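Local coordinates for protein acetyltransferase, GNAT family (Streptococcus agalactiae 2603V/R, PDB 2PC1) that probably transfers an acyl group, as expected for the GNAT acetyltransferase family, to an acceptor that is not identified, at residues 72-77 against 86-91. Numbering follows the deposited sequence.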
loop_
_atom_site.group_PDB
_atom_site.type_symbol
_atom_site.label_atom_id
_atom_site.label_comp_id
_atom_site.label_asym_id
_atom_site.label_seq_id
_atom_site.Cartn_x
_atom_site.Cartn_y
_atom_site.Cartn_z
ATOM N N TYR A 72 -8.769 -4.239 7.446
ATOM C CA TYR A 72 -7.794 -3.447 6.700
ATOM C C TYR A 72 -7.597 -3.949 5.274
ATOM O O TYR A 72 -7.141 -3.199 4.426
ATOM C CB TYR A 72 -6.442 -3.510 7.362
ATOM C CG TYR A 72 -6.341 -3.046 8.791
ATOM C CD1 TYR A 72 -7.262 -2.171 9.346
ATOM C CD2 TYR A 72 -5.233 -3.407 9.538
ATOM C CE1 TYR A 72 -7.104 -1.714 10.669
ATOM C CE2 TYR A 72 -5.057 -2.957 10.841
ATOM C CZ TYR A 72 -5.996 -2.108 11.386
ATOM O OH TYR A 72 -5.849 -1.631 12.690
ATOM N N ALA A 73 -7.874 -5.238 5.029
ATOM C CA ALA A 73 -7.437 -5.887 3.801
ATOM C C ALA A 73 -8.346 -5.601 2.638
ATOM O O ALA A 73 -9.533 -5.967 2.658
ATOM C CB ALA A 73 -7.364 -7.389 4.013
ATOM N N TRP A 74 -7.805 -4.952 1.614
ATOM C CA TRP A 74 -8.518 -4.689 0.372
ATOM C C TRP A 74 -7.843 -5.405 -0.770
ATOM O O TRP A 74 -6.617 -5.528 -0.811
ATOM C CB TRP A 74 -8.504 -3.197 0.061
ATOM C CG TRP A 74 -9.427 -2.404 0.923
ATOM C CD1 TRP A 74 -9.200 -2.011 2.193
ATOM C CD2 TRP A 74 -10.718 -1.910 0.574
ATOM N NE1 TRP A 74 -10.266 -1.292 2.671
ATOM C CE2 TRP A 74 -11.232 -1.225 1.691
ATOM C CE3 TRP A 74 -11.505 -1.978 -0.578
ATOM C CZ2 TRP A 74 -12.482 -0.607 1.671
ATOM C CZ3 TRP A 74 -12.745 -1.383 -0.581
ATOM C CH2 TRP A 74 -13.209 -0.684 0.522
ATOM N N VAL A 75 -8.653 -5.824 -1.739
ATOM C CA VAL A 75 -8.131 -6.445 -2.962
ATOM C C VAL A 75 -8.712 -5.800 -4.198
ATOM O O VAL A 75 -9.798 -5.193 -4.157
ATOM C CB VAL A 75 -8.395 -7.972 -2.995
ATOM C CG1 VAL A 75 -7.568 -8.649 -1.927
ATOM C CG2 VAL A 75 -9.891 -8.298 -2.819
ATOM N N GLY A 76 -7.996 -5.953 -5.296
ATOM C CA GLY A 76 -8.495 -5.543 -6.604
ATOM C C GLY A 76 -8.578 -6.779 -7.481
ATOM O O GLY A 76 -7.624 -7.561 -7.565
ATOM N N ILE A 77 -9.709 -6.941 -8.144
ATOM C CA ILE A 77 -10.009 -8.096 -8.967
ATOM C C ILE A 77 -10.082 -7.596 -10.405
ATOM O O ILE A 77 -10.841 -6.670 -10.715
ATOM C CB ILE A 77 -11.365 -8.739 -8.568
ATOM C CG1 ILE A 77 -11.488 -8.951 -7.061
ATOM C CG2 ILE A 77 -11.628 -10.048 -9.337
ATOM C CD1 ILE A 77 -10.404 -9.759 -6.450
ATOM N N ALA A 86 -3.875 -4.426 -0.709
ATOM C CA ALA A 86 -3.306 -3.431 0.192
ATOM C C ALA A 86 -4.045 -3.467 1.494
ATOM O O ALA A 86 -5.217 -3.835 1.540
ATOM C CB ALA A 86 -3.398 -2.066 -0.368
ATOM N N ALA A 87 -3.351 -3.065 2.550
ATOM C CA ALA A 87 -3.986 -2.805 3.827
ATOM C C ALA A 87 -4.247 -1.311 3.950
ATOM O O ALA A 87 -3.347 -0.506 3.668
ATOM C CB ALA A 87 -3.087 -3.251 4.962
ATOM N N VAL A 88 -5.426 -0.943 4.378
ATOM C CA VAL A 88 -5.854 0.449 4.519
ATOM C C VAL A 88 -6.242 0.626 5.981
ATOM O O VAL A 88 -7.163 -0.039 6.471
ATOM C CB VAL A 88 -7.050 0.764 3.607
ATOM C CG1 VAL A 88 -7.490 2.202 3.801
ATOM C CG2 VAL A 88 -6.690 0.494 2.165
ATOM N N ILE A 89 -5.550 1.534 6.673
ATOM C CA ILE A 89 -5.785 1.740 8.091
ATOM C C ILE A 89 -6.159 3.193 8.345
ATOM O O ILE A 89 -5.441 4.109 7.931
ATOM C CB ILE A 89 -4.527 1.411 8.897
ATOM C CG1 ILE A 89 -4.076 -0.033 8.622
ATOM C CG2 ILE A 89 -4.802 1.602 10.384
ATOM C CD1 ILE A 89 -2.821 -0.451 9.358
ATOM N N ASP A 90 -7.282 3.391 9.028
ATOM C CA ASP A 90 -7.759 4.698 9.424
ATOM C C ASP A 90 -7.319 4.921 10.853
ATOM O O ASP A 90 -7.789 4.265 11.766
ATOM C CB ASP A 90 -9.296 4.707 9.312
ATOM C CG ASP A 90 -9.948 6.020 9.668
ATOM O OD1 ASP A 90 -9.275 7.036 9.913
ATOM O OD2 ASP A 90 -11.214 6.014 9.723
ATOM N N GLY A 91 -6.441 5.886 11.066
ATOM C CA GLY A 91 -5.968 6.180 12.407
ATOM C C GLY A 91 -4.618 6.850 12.340
ATOM O O GLY A 91 -4.372 7.644 11.462
HETATM O O HOH W 1 -9.845 -0.619 5.559
#
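Trp74 and Ala86 form the antiparallel hydrogen-bonded pair of a beta hairpin, strands 73-78 and 81-91. Trp74 N donates to Ala86 O at 2.8 Å in a nearly straight bond. Ala86 N returns a bond to Trp74 O at 3.0 Å. Next comes the non-hydrogen-bonded pair Ala73 and Ala87. Beyond it, Val88 N bonds to Tyr72 O at 2.8 Å, although Tyr72 already lies outside the strand. The same carbonyl oxygen takes a CA-H...O contact from Ala87 CA at 3.2 Å.

The tight part is apolar. Ile89 lies over one face of the Tyr72 ring. Its CG1 sits 3.6 Å from the ring centroid of Tyr72, only 7° off the normal, a clear CH-pi contact. With chi1 at -57° CG1 reaches over the ring, and the extended chi2 (179°) carries CD1 on toward CD2 and CE2. Val88 CG2 meets Trp74 CD1 obliquely at 3.5 Å. Asp67 and Ile68 of helix 61-70 lie against the face that carries Ala73 and Ala87.

The looser side is polar and holds one water. While CD1 of the indole packs on Val88, its NE1 turns to this water, which accepts in the indole plane and donates to Val88 O.

Between these segments, three backbone bonds thus set the register, while the CH-pi contact and the water tie in side chains where strand pairing stops.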